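Local coordinates for protein afamin (Homo sapiens, PDB 6FAK) that carries hydrophobic molecules in body fluids, binding vitamin E and keeping lipidated Wnt proteins soluble and active, at residues I18-F30 and M42-D54. Sequence-based numbering, arbitrary orientation.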
loop_
_atom_site.group_PDB
_atom_site.type_symbol
_atom_site.label_atom_id
_atom_site.label_comp_id
_atom_site.label_asym_id
_atom_site.label_seq_id
_atom_site.Cartn_x
_atom_site.Cartn_y
_atom_site.Cartn_z
ATOM N N ILE A 18 -24.496 -7.948 -1.011
ATOM C CA ILE A 18 -24.142 -7.888 0.426
ATOM C C ILE A 18 -24.883 -8.928 1.255
ATOM O O ILE A 18 -24.258 -9.629 2.080
ATOM C CB ILE A 18 -24.384 -6.488 1.020
ATOM C CG1 ILE A 18 -23.343 -5.514 0.462
ATOM C CG2 ILE A 18 -24.275 -6.498 2.546
ATOM C CD1 ILE A 18 -23.745 -4.066 0.614
ATOM N N GLU A 19 -26.199 -9.018 1.047
ATOM C CA GLU A 19 -27.038 -10.039 1.712
ATOM C C GLU A 19 -26.525 -11.444 1.415
ATOM O O GLU A 19 -26.355 -12.253 2.323
ATOM C CB GLU A 19 -28.489 -9.943 1.238
ATOM C CG GLU A 19 -29.301 -8.794 1.819
ATOM C CD GLU A 19 -30.734 -8.772 1.301
ATOM O OE1 GLU A 19 -31.058 -9.530 0.350
ATOM O OE2 GLU A 19 -31.550 -8.002 1.856
ATOM N N ASP A 20 -26.291 -11.717 0.130
ATOM C CA ASP A 20 -25.714 -12.980 -0.325
ATOM C C ASP A 20 -24.365 -13.318 0.281
ATOM O O ASP A 20 -24.148 -14.473 0.621
ATOM C CB ASP A 20 -25.555 -12.987 -1.851
ATOM C CG ASP A 20 -26.856 -13.312 -2.587
ATOM O OD1 ASP A 20 -27.913 -13.444 -1.920
ATOM O OD2 ASP A 20 -26.801 -13.437 -3.838
ATOM N N ASN A 21 -23.466 -12.325 0.409
ATOM C CA ASN A 21 -22.083 -12.554 0.890
ATOM C C ASN A 21 -21.840 -12.166 2.373
ATOM O O ASN A 21 -20.715 -11.996 2.793
ATOM C CB ASN A 21 -21.098 -11.831 -0.043
ATOM C CG ASN A 21 -21.109 -12.406 -1.453
ATOM O OD1 ASN A 21 -20.558 -13.486 -1.702
ATOM N ND2 ASN A 21 -21.749 -11.695 -2.383
ATOM N N ILE A 22 -22.917 -12.066 3.145
ATOM C CA ILE A 22 -22.897 -11.593 4.524
ATOM C C ILE A 22 -21.936 -12.364 5.451
ATOM O O ILE A 22 -21.347 -11.773 6.377
ATOM C CB ILE A 22 -24.324 -11.607 5.107
ATOM C CG1 ILE A 22 -24.427 -10.774 6.391
ATOM C CG2 ILE A 22 -24.801 -13.036 5.345
ATOM C CD1 ILE A 22 -24.157 -9.299 6.202
ATOM N N GLU A 23 -21.784 -13.658 5.196
ATOM C CA GLU A 23 -20.878 -14.502 5.947
ATOM C C GLU A 23 -19.427 -14.052 5.691
ATOM O O GLU A 23 -18.689 -13.760 6.632
ATOM C CB GLU A 23 -21.104 -15.995 5.607
ATOM C CG GLU A 23 -20.060 -16.951 6.188
ATOM C CD GLU A 23 -20.440 -18.436 6.054
ATOM O OE1 GLU A 23 -20.281 -19.015 4.950
ATOM O OE2 GLU A 23 -20.863 -19.036 7.067
ATOM N N TYR A 24 -19.064 -13.939 4.422
ATOM C CA TYR A 24 -17.730 -13.517 4.019
ATOM C C TYR A 24 -17.358 -12.092 4.497
ATOM O O TYR A 24 -16.251 -11.835 4.961
ATOM C CB TYR A 24 -17.581 -13.623 2.493
ATOM C CG TYR A 24 -17.918 -14.999 1.945
ATOM C CD1 TYR A 24 -17.157 -16.120 2.291
ATOM C CD2 TYR A 24 -19.027 -15.191 1.099
ATOM C CE1 TYR A 24 -17.485 -17.389 1.805
ATOM C CE2 TYR A 24 -19.344 -16.448 0.596
ATOM C CZ TYR A 24 -18.567 -17.542 0.945
ATOM O OH TYR A 24 -18.888 -18.793 0.455
ATOM N N ILE A 25 -18.298 -11.186 4.318
ATOM C CA ILE A 25 -18.216 -9.794 4.751
ATOM C C ILE A 25 -17.977 -9.680 6.255
ATOM O O ILE A 25 -17.137 -8.869 6.707
ATOM C CB ILE A 25 -19.510 -9.059 4.332
ATOM C CG1 ILE A 25 -19.526 -8.873 2.804
ATOM C CG2 ILE A 25 -19.691 -7.739 5.034
ATOM C CD1 ILE A 25 -20.876 -8.385 2.310
ATOM N N THR A 26 -18.722 -10.453 7.028
ATOM C CA THR A 26 -18.612 -10.399 8.470
ATOM C C THR A 26 -17.221 -10.874 8.984
ATOM O O THR A 26 -16.647 -10.291 9.915
ATOM C CB THR A 26 -19.738 -11.246 9.124
ATOM O OG1 THR A 26 -21.010 -10.690 8.761
ATOM C CG2 THR A 26 -19.633 -11.196 10.620
ATOM N N ILE A 27 -16.746 -11.964 8.394
ATOM C CA ILE A 27 -15.419 -12.531 8.682
ATOM C C ILE A 27 -14.343 -11.498 8.398
ATOM O O ILE A 27 -13.456 -11.264 9.242
ATOM C CB ILE A 27 -15.191 -13.829 7.873
ATOM C CG1 ILE A 27 -16.026 -14.935 8.486
ATOM C CG2 ILE A 27 -13.718 -14.243 7.871
ATOM C CD1 ILE A 27 -16.047 -16.225 7.659
ATOM N N ILE A 28 -14.435 -10.854 7.220
ATOM C CA ILE A 28 -13.431 -9.855 6.849
ATOM C C ILE A 28 -13.424 -8.733 7.921
ATOM O O ILE A 28 -12.378 -8.424 8.472
ATOM C CB ILE A 28 -13.696 -9.204 5.493
ATOM C CG1 ILE A 28 -13.484 -10.222 4.349
ATOM C CG2 ILE A 28 -12.769 -8.013 5.272
ATOM C CD1 ILE A 28 -13.805 -9.716 2.964
ATOM N N ALA A 29 -14.592 -8.180 8.227
ATOM C CA ALA A 29 -14.662 -7.059 9.208
ATOM C C ALA A 29 -14.084 -7.455 10.598
ATOM O O ALA A 29 -13.304 -6.732 11.194
ATOM C CB ALA A 29 -16.100 -6.599 9.364
ATOM N N PHE A 30 -14.557 -8.590 11.099
ATOM C CA PHE A 30 -14.207 -9.066 12.418
ATOM C C PHE A 30 -12.721 -9.368 12.502
ATOM O O PHE A 30 -12.054 -8.864 13.407
ATOM C CB PHE A 30 -15.034 -10.290 12.788
ATOM C CG PHE A 30 -14.987 -10.684 14.251
ATOM C CD1 PHE A 30 -14.393 -9.922 15.232
ATOM C CD2 PHE A 30 -15.604 -11.848 14.634
ATOM C CE1 PHE A 30 -14.407 -10.314 16.572
ATOM C CE2 PHE A 30 -15.592 -12.304 15.960
ATOM C CZ PHE A 30 -15.015 -11.508 16.949
ATOM N N MET A 42 -15.320 -16.145 15.023
ATOM C CA MET A 42 -15.881 -15.622 13.777
ATOM C C MET A 42 -17.302 -16.158 13.511
ATOM O O MET A 42 -18.212 -15.392 13.209
ATOM C CB MET A 42 -14.986 -15.963 12.563
ATOM C CG MET A 42 -13.578 -15.421 12.534
ATOM S SD MET A 42 -13.561 -13.664 12.198
ATOM C CE MET A 42 -12.593 -13.069 13.564
ATOM N N GLU A 43 -17.458 -17.474 13.657
ATOM C CA GLU A 43 -18.710 -18.199 13.433
ATOM C C GLU A 43 -19.870 -17.660 14.271
ATOM O O GLU A 43 -20.986 -17.498 13.765
ATOM C CB GLU A 43 -18.501 -19.705 13.709
ATOM C CG GLU A 43 -17.556 -20.438 12.733
ATOM C CD GLU A 43 -17.252 -21.888 13.142
ATOM O OE1 GLU A 43 -17.003 -22.166 14.349
ATOM O OE2 GLU A 43 -17.240 -22.763 12.251
ATOM N N LYS A 44 -19.596 -17.320 15.530
ATOM C CA LYS A 44 -20.607 -16.748 16.392
ATOM C C LYS A 44 -21.073 -15.373 15.922
ATOM O O LYS A 44 -22.275 -15.092 15.962
ATOM C CB LYS A 44 -20.092 -16.665 17.819
ATOM C CG LYS A 44 -19.786 -18.025 18.443
ATOM C CD LYS A 44 -19.695 -17.958 19.968
ATOM C CE LYS A 44 -18.377 -17.369 20.439
ATOM N NZ LYS A 44 -17.264 -18.363 20.384
ATOM N N LEU A 45 -20.148 -14.507 15.469
ATOM C CA LEU A 45 -20.572 -13.226 14.860
ATOM C C LEU A 45 -21.371 -13.446 13.558
ATOM O O LEU A 45 -22.363 -12.738 13.302
ATOM C CB LEU A 45 -19.414 -12.270 14.618
ATOM C CG LEU A 45 -19.762 -10.841 14.110
ATOM C CD1 LEU A 45 -20.639 -10.049 15.067
ATOM C CD2 LEU A 45 -18.493 -10.047 13.851
ATOM N N VAL A 46 -20.929 -14.388 12.728
ATOM C CA VAL A 46 -21.665 -14.699 11.484
ATOM C C VAL A 46 -23.157 -14.922 11.800
ATOM O O VAL A 46 -24.023 -14.271 11.195
ATOM C CB VAL A 46 -21.024 -15.865 10.704
ATOM C CG1 VAL A 46 -21.912 -16.329 9.557
ATOM C CG2 VAL A 46 -19.682 -15.415 10.117
ATOM N N LYS A 47 -23.442 -15.764 12.797
ATOM C CA LYS A 47 -24.840 -16.087 13.172
ATOM C C LYS A 47 -25.596 -14.817 13.579
ATOM O O LYS A 47 -26.709 -14.590 13.110
ATOM C CB LYS A 47 -24.919 -17.127 14.297
ATOM C CG LYS A 47 -24.232 -18.471 14.063
ATOM C CD LYS A 47 -24.779 -19.256 12.875
ATOM C CE LYS A 47 -23.984 -19.053 11.580
ATOM N NZ LYS A 47 -22.526 -19.363 11.698
ATOM N N ASP A 48 -24.965 -13.961 14.389
ATOM C CA ASP A 48 -25.565 -12.665 14.764
ATOM C C ASP A 48 -25.905 -11.737 13.604
ATOM O O ASP A 48 -26.953 -11.092 13.628
ATOM C CB ASP A 48 -24.671 -11.894 15.735
ATOM C CG ASP A 48 -24.562 -12.556 17.090
ATOM O OD1 ASP A 48 -25.285 -13.542 17.341
ATOM O OD2 ASP A 48 -23.762 -12.059 17.919
ATOM N N MET A 49 -25.027 -11.636 12.612
ATOM C CA MET A 49 -25.283 -10.755 11.461
ATOM C C MET A 49 -26.295 -11.339 10.443
ATOM O O MET A 49 -27.088 -10.586 9.861
ATOM C CB MET A 49 -23.965 -10.394 10.761
ATOM C CG MET A 49 -23.007 -9.624 11.640
ATOM S SD MET A 49 -23.607 -7.994 12.144
ATOM C CE MET A 49 -23.856 -7.227 10.551
ATOM N N VAL A 50 -26.265 -12.654 10.216
ATOM C CA VAL A 50 -27.306 -13.316 9.455
ATOM C C VAL A 50 -28.666 -12.993 10.104
ATOM O O VAL A 50 -29.578 -12.504 9.431
ATOM C CB VAL A 50 -27.071 -14.851 9.363
ATOM C CG1 VAL A 50 -28.332 -15.581 8.886
ATOM C CG2 VAL A 50 -25.899 -15.163 8.446
ATOM N N GLU A 51 -28.778 -13.208 11.414
ATOM C CA GLU A 51 -30.034 -12.918 12.121
ATOM C C GLU A 51 -30.468 -11.450 11.949
ATOM O O GLU A 51 -31.624 -11.196 11.624
ATOM C CB GLU A 51 -29.959 -13.331 13.601
ATOM C CG GLU A 51 -29.911 -14.851 13.770
ATOM C CD GLU A 51 -29.684 -15.299 15.201
ATOM O OE1 GLU A 51 -30.501 -14.935 16.071
ATOM O OE2 GLU A 51 -28.705 -16.033 15.453
ATOM N N TYR A 52 -29.534 -10.504 12.084
ATOM C CA TYR A 52 -29.849 -9.062 11.915
ATOM C C TYR A 52 -30.359 -8.758 10.505
ATOM O O TYR A 52 -31.326 -7.991 10.337
ATOM C CB TYR A 52 -28.639 -8.164 12.253
ATOM C CG TYR A 52 -28.673 -6.763 11.645
ATOM C CD1 TYR A 52 -29.233 -5.689 12.325
ATOM C CD2 TYR A 52 -28.110 -6.522 10.403
ATOM C CE1 TYR A 52 -29.249 -4.416 11.771
ATOM C CE2 TYR A 52 -28.116 -5.264 9.840
ATOM C CZ TYR A 52 -28.681 -4.217 10.524
ATOM O OH TYR A 52 -28.660 -2.980 9.930
ATOM N N LYS A 53 -29.687 -9.356 9.520
ATOM C CA LYS A 53 -30.090 -9.307 8.112
ATOM C C LYS A 53 -31.524 -9.830 7.905
ATOM O O LYS A 53 -32.319 -9.151 7.254
ATOM C CB LYS A 53 -29.104 -10.108 7.253
ATOM C CG LYS A 53 -29.185 -9.823 5.761
ATOM C CD LYS A 53 -30.054 -10.824 5.008
ATOM C CE LYS A 53 -29.246 -11.997 4.477
ATOM N NZ LYS A 53 -28.697 -12.842 5.568
ATOM N N ASP A 54 -31.852 -10.995 8.487
ATOM C CA ASP A 54 -33.226 -11.573 8.398
ATOM C C ASP A 54 -34.270 -10.667 9.058
ATOM O O ASP A 54 -35.365 -10.507 8.518
ATOM C CB ASP A 54 -33.320 -12.976 9.039
ATOM C CG ASP A 54 -32.479 -14.037 8.318
ATOM O OD1 ASP A 54 -32.253 -13.943 7.094
ATOM O OD2 ASP A 54 -32.040 -14.989 8.992
#
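F30 and M42 meet at the tight end of this helix-helix contact. The methyl CE of M42 sits over one face of the F30 ring, 3.7 Å from the ring centroid, a CH-pi and Met-aromatic contact; its SD lies obliquely. Bends at chi2 (-73°) and chi3 bring CE over the ring. L45 CD2 approaches the same ring obliquely, 3.5 Å from F30 CD2. One turn earlier, T26 suits the close middle of the interface because it is small: chi1 of -62° sets OG1 beside the backbone N, close to I22 O, and leaves CG2 anti to that N, 3.5 Å from L45 CG. Its hydroxyl faces the M49 side chain yet is satisfied internally, OG1 donating to I22 O at 2.6 Å, a carbonyl that also accepts T26 N. V46 branches between two neighbours, CG2 against I27 CG1 at 4.0 Å and CG1 touching CB, CG and OE2 of E23, whose OE1 is hydrogen-bonded to N139 ND2.

Toward the other end the packing thins and meets solvent. I22 CG2 touches V50 CG2 at 3.9 Å, and the bent K53 lays its methylenes across E19 at about a right angle, CD 3.9 Å from E19 CG, bringing NZ back beside I22 CG2. The E19 carboxylate has its salt bridge with K16.

The axes of 22-30 and 42-54 come within 9.2 Å, their directions 128° apart. Helix 39-58 thus packs on helix 22-33 and, through K53, on the end of helix 13-20, within the first albumin domain's all-helical fold. Around them, helix 134-148 receives Y24 and M42, helix 69-78 packs on A29 and L45, and helix 253-268 covers I18 and I25.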